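Local structure of uncharacterized lipoprotein GfcB (Escherichia coli K12, 2IN5) at residues Gln5-Met8 with Val9-Phe12; Trp61-Gln64 with Asp65-Leu69. The protein is a membrane lipoprotein of unknown biochemical function, probably tied to group 4 capsule polysaccharide production and related to YjbF. All coordinates share one frame; numbering follows the deposited sequence.

Contact 1 of 2, residues Gln5-Met8 with Val9-Phe12; sequences QQSM and VDTF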
loop_
_atom_site.group_PDB
_atom_site.type_symbol
_atom_site.label_atom_id
_atom_site.label_comp_id
_atom_site.label_asym_id
_atom_site.label_seq_id
_atom_site.Cartn_x
_atom_site.Cartn_y
_atom_site.Cartn_z
ATOM N N GLN A 5 -13.888 -6.398 -5.902
ATOM C CA GLN A 5 -13.999 -4.960 -6.049
ATOM C C GLN A 5 -13.036 -4.522 -7.144
ATOM O O GLN A 5 -12.165 -5.288 -7.554
ATOM C CB GLN A 5 -13.631 -4.258 -4.739
ATOM C CG GLN A 5 -14.058 -4.975 -3.460
ATOM C CD GLN A 5 -13.560 -4.250 -2.202
ATOM O OE1 GLN A 5 -14.235 -3.377 -1.663
ATOM N NE2 GLN A 5 -12.365 -4.603 -1.755
ATOM N N GLN A 6 -13.186 -3.291 -7.618
ATOM C CA GLN A 6 -12.303 -2.778 -8.665
ATOM C C GLN A 6 -11.627 -1.509 -8.133
ATOM O O GLN A 6 -12.283 -0.488 -7.970
ATOM C CB GLN A 6 -13.136 -2.475 -9.926
ATOM C CG GLN A 6 -12.344 -2.265 -11.214
ATOM C CD GLN A 6 -11.392 -3.412 -11.512
ATOM O OE1 GLN A 6 -11.655 -4.564 -11.152
ATOM N NE2 GLN A 6 -10.288 -3.106 -12.184
ATOM N N SER A 7 -10.330 -1.574 -7.847
ATOM C CA SER A 7 -9.617 -0.398 -7.338
ATOM C C SER A 7 -9.147 0.476 -8.489
ATOM O O SER A 7 -9.032 0.010 -9.625
ATOM C CB SER A 7 -8.397 -0.800 -6.496
ATOM O OG SER A 7 -7.348 -1.315 -7.303
HETATM N N MSE A 8 -8.872 1.742 -8.184
HETATM C CA MSE A 8 -8.395 2.683 -9.185
HETATM C C MSE A 8 -7.028 2.285 -9.689
HETATM O O MSE A 8 -6.703 2.468 -10.855
HETATM C CB MSE A 8 -8.292 4.097 -8.612
HETATM C CG MSE A 8 -9.601 4.783 -8.299
HETATM SE SE MSE A 8 -9.251 6.671 -8.188
HETATM C CE MSE A 8 -11.014 7.338 -7.860
ATOM N N VAL A 9 -6.202 1.759 -8.804
ATOM C CA VAL A 9 -4.878 1.369 -9.237
ATOM C C VAL A 9 -4.959 0.271 -10.284
ATOM O O VAL A 9 -4.310 0.359 -11.312
ATOM C CB VAL A 9 -4.014 0.925 -8.043
ATOM C CG1 VAL A 9 -2.752 0.223 -8.533
ATOM C CG2 VAL A 9 -3.628 2.152 -7.226
ATOM N N ASP A 10 -5.767 -0.751 -10.039
ATOM C CA ASP A 10 -5.889 -1.833 -11.004
ATOM C C ASP A 10 -6.478 -1.369 -12.321
ATOM O O ASP A 10 -5.992 -1.733 -13.380
ATOM C CB ASP A 10 -6.739 -2.956 -10.428
ATOM C CG ASP A 10 -6.049 -3.665 -9.297
ATOM O OD1 ASP A 10 -4.889 -4.093 -9.498
ATOM O OD2 ASP A 10 -6.658 -3.803 -8.211
ATOM N N THR A 11 -7.526 -0.564 -12.244
ATOM C CA THR A 11 -8.188 -0.056 -13.431
ATOM C C THR A 11 -7.283 0.800 -14.324
ATOM O O THR A 11 -7.190 0.565 -15.536
ATOM C CB THR A 11 -9.414 0.760 -13.043
ATOM O OG1 THR A 11 -10.410 -0.124 -12.529
ATOM C CG2 THR A 11 -9.966 1.505 -14.241
ATOM N N PHE A 12 -6.620 1.790 -13.731
ATOM C CA PHE A 12 -5.741 2.668 -14.485
ATOM C C PHE A 12 -4.427 2.004 -14.853
ATOM O O PHE A 12 -3.788 2.387 -15.827
ATOM C CB PHE A 12 -5.517 3.963 -13.701
ATOM C CG PHE A 12 -6.709 4.877 -13.719
ATOM C CD1 PHE A 12 -6.836 5.854 -14.701
ATOM C CD2 PHE A 12 -7.742 4.709 -12.806
ATOM C CE1 PHE A 12 -7.979 6.650 -14.781
ATOM C CE2 PHE A 12 -8.898 5.499 -12.873
ATOM C CZ PHE A 12 -9.015 6.472 -13.867
HETATM O O HOH W 1 -9.302 -4.024 -8.205
#

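Contact 2 of 2, residues Trp61-Gln64 with Asp65-Leu69; sequences WLSQ and DNAML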
loop_
_atom_site.group_PDB
_atom_site.type_symbol
_atom_site.label_atom_id
_atom_site.label_comp_id
_atom_site.label_asym_id
_atom_site.label_seq_id
_atom_site.Cartn_x
_atom_site.Cartn_y
_atom_site.Cartn_z
ATOM N N TRP A 61 6.097 -0.453 -6.292
ATOM C CA TRP A 61 5.982 -0.491 -7.747
ATOM C C TRP A 61 5.229 -1.731 -8.240
ATOM O O TRP A 61 5.472 -2.845 -7.784
ATOM C CB TRP A 61 7.372 -0.455 -8.378
ATOM C CG TRP A 61 8.255 0.610 -7.806
ATOM C CD1 TRP A 61 8.888 0.585 -6.596
ATOM C CD2 TRP A 61 8.593 1.867 -8.409
ATOM N NE1 TRP A 61 9.600 1.745 -6.408
ATOM C CE2 TRP A 61 9.439 2.550 -7.504
ATOM C CE3 TRP A 61 8.265 2.480 -9.623
ATOM C CZ2 TRP A 61 9.965 3.820 -7.776
ATOM C CZ3 TRP A 61 8.784 3.744 -9.898
ATOM C CH2 TRP A 61 9.627 4.401 -8.975
ATOM N N LEU A 62 4.321 -1.525 -9.186
ATOM C CA LEU A 62 3.507 -2.606 -9.726
ATOM C C LEU A 62 3.770 -2.902 -11.193
ATOM O O LEU A 62 3.842 -1.989 -12.008
ATOM C CB LEU A 62 2.038 -2.248 -9.558
ATOM C CG LEU A 62 1.593 -2.064 -8.111
ATOM C CD1 LEU A 62 0.238 -1.395 -8.070
ATOM C CD2 LEU A 62 1.568 -3.417 -7.423
ATOM N N SER A 63 3.883 -4.180 -11.540
ATOM C CA SER A 63 4.112 -4.554 -12.934
ATOM C C SER A 63 2.778 -4.861 -13.617
ATOM O O SER A 63 1.712 -4.664 -13.030
ATOM C CB SER A 63 5.018 -5.778 -13.015
ATOM O OG SER A 63 4.316 -6.933 -12.613
ATOM N N GLN A 64 2.839 -5.337 -14.857
ATOM C CA GLN A 64 1.625 -5.674 -15.603
ATOM C C GLN A 64 0.999 -6.965 -15.066
ATOM O O GLN A 64 -0.223 -7.104 -15.043
ATOM C CB GLN A 64 1.942 -5.840 -17.092
ATOM C CG GLN A 64 0.702 -5.946 -17.970
ATOM C CD GLN A 64 1.029 -6.288 -19.417
ATOM O OE1 GLN A 64 1.842 -5.621 -20.058
ATOM N NE2 GLN A 64 0.390 -7.329 -19.938
ATOM N N ASP A 65 1.854 -7.897 -14.642
ATOM C CA ASP A 65 1.438 -9.189 -14.086
ATOM C C ASP A 65 1.047 -9.015 -12.621
ATOM O O ASP A 65 0.794 -9.986 -11.904
ATOM C CB ASP A 65 2.588 -10.205 -14.207
ATOM C CG ASP A 65 2.234 -11.577 -13.637
ATOM O OD1 ASP A 65 1.074 -12.016 -13.810
ATOM O OD2 ASP A 65 3.121 -12.231 -13.034
ATOM N N ASN A 66 1.007 -7.760 -12.186
ATOM C CA ASN A 66 0.653 -7.411 -10.813
ATOM C C ASN A 66 1.618 -7.963 -9.752
ATOM O O ASN A 66 1.210 -8.378 -8.665
ATOM C CB ASN A 66 -0.782 -7.854 -10.515
ATOM C CG ASN A 66 -1.353 -7.180 -9.281
ATOM O OD1 ASN A 66 -1.061 -6.008 -9.009
ATOM N ND2 ASN A 66 -2.184 -7.907 -8.537
ATOM N N ALA A 67 2.902 -7.984 -10.096
ATOM C CA ALA A 67 3.935 -8.417 -9.172
ATOM C C ALA A 67 4.338 -7.097 -8.525
ATOM O O ALA A 67 4.169 -6.041 -9.136
ATOM C CB ALA A 67 5.106 -9.020 -9.923
HETATM N N MSE A 68 4.865 -7.137 -7.305
HETATM C CA MSE A 68 5.236 -5.903 -6.624
HETATM C C MSE A 68 6.690 -5.806 -6.199
HETATM O O MSE A 68 7.310 -6.798 -5.846
HETATM C CB MSE A 68 4.336 -5.705 -5.405
HETATM C CG MSE A 68 4.736 -4.531 -4.526
HETATM SE SE MSE A 68 3.368 -4.038 -3.243
HETATM C CE MSE A 68 3.851 -5.251 -1.818
ATOM N N LEU A 69 7.229 -4.593 -6.250
ATOM C CA LEU A 69 8.605 -4.331 -5.839
ATOM C C LEU A 69 8.566 -3.238 -4.785
ATOM O O LEU A 69 7.884 -2.234 -4.967
ATOM C CB LEU A 69 9.456 -3.866 -7.020
ATOM C CG LEU A 69 10.280 -4.958 -7.687
ATOM C CD1 LEU A 69 9.409 -5.760 -8.628
ATOM C CD2 LEU A 69 11.426 -4.323 -8.426
#

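Contact 1 of 2, residues Gln5-Met8 with Val9-Phe12
Ser7 and Asp10 meet where the chain turns into helix 8-18, and this buried cap is the tight part of the contact. Ser7 OG accepts the amide of Asp10, N to OG 3.2 Å and close to straight at 167°. Its torsion sets this up: OG sits between the backbone N and the carbonyl carbon (chi1 72°), on the side from which the third residue of the helix presents its N-H. This is the classical N-cap. The reciprocal half of a capping box is here relayed by a water, which accepts from Ser7 N at 2.7 Å and donates to Asp10 OD2 at 2.7 Å, with Gln5 O as its third partner; Asp10 OD1 is taken by a salt bridge to Arg13. The first helical bonds follow, Thr11 N to Ser7 O at 3.1 Å and Phe12 N to Met8 O at 3.0 Å.

Met8 O also lies in the plane of the Phe12 ring, at its CD2 edge. The side chains of Phe12 and Met8, a selenomethionine, barely meet each other; the second subunit completes their packing, its own Phe12 against Phe12 and its Tyr34 against Met8.

Less enclosed is the flank of Gln6, which rests on a single side-chain bond. Bent at chi2, its chain crosses obliquely to Thr11, and NE2 donates to Thr11 OG1, 3.0 Å away and practically in the amide plane. Thr11 OG1 is also hydrogen-bonded to Pro33 O of the second subunit. With an alanine in place of Gln6, Thr11 OG1 would probably lose this donor, and the packing on Pro33 of the second subunit would thin out.

Contact 2 of 2, residues Trp61-Gln64 with Asp65-Leu69
Ser63 and Ala67 face each other at the closed end of the hairpin, and Ser63 grips its partner twice. Ser63 N donates to Ala67 O at 3.1 Å, in the carbonyl plane, while Ser63 OG accepts from Ala67 N, also at 3.1 Å, with an angle of 161° at the hydrogen. OG can do this because chi1 of 73° sets it between the backbone N and the carbonyl carbon, turned in over the loop; there it also takes a weak bond from Asp65 N. A further weak bond, Asn66 N to Ser63 O at 3.3 Å, closes a type I turn through Gln64 and Asp65. Asn66 follows in the left-handed helical region, which completes the G1 beta bulge of a 3:5 hairpin.

Next come the strands. Trp61 and Leu69 form a hydrogen-bonded antiparallel pair, with Trp61 N to Leu69 O at 2.8 Å and Leu69 N to Trp61 O at 2.9 Å. Leu69 O also lies in the plane of the indole, 3.4 Å from Trp61 CD1 at the ring edge. On the other face, in the non-hydrogen-bonded pair, Leu62 CD2 reaches CB of Met68 (a selenomethionine) at 4.1 Å, and the Leu62 side chain lies beside that of Asn66, pointing the same way.

Farther out, Thr71 OG1 is hydrogen-bonded to Trp61 NE1 and fixes the indole, which packs on Val49 and Leu51 of strand 47-55. Arg13 of helix 8-18 is hydrogen-bonded to Ser63 O and touches Leu62 and Asn66.

The chemistry implies a turn held by the main chain and by one hydroxyl together: Ser63 OG supplies an acceptor for Ala67 N across the bulge, and the cationic Arg13 probably reinforces the weakly bonded Ser63 carbonyl.

Contact 1 comes first along the chain, at the start of helix 8-18, and contact 2 follows as the hairpin of strands 58-62 and 68-72; their centres are about 13 Å apart, on the same side of the chain's centre. They touch directly: Val9 CG1 packs on Leu62 CD1 at 3.4 Å, and Arg13 spans the two, pairing with Asp10 and bonding to Ser63 O. The helix thus rests against the turn end of the hairpin. Both also meet the second subunit: Gln5 of one copy packs on Trp61 of the other, so the segment leading into the helix of one subunit reaches the hairpin of the other.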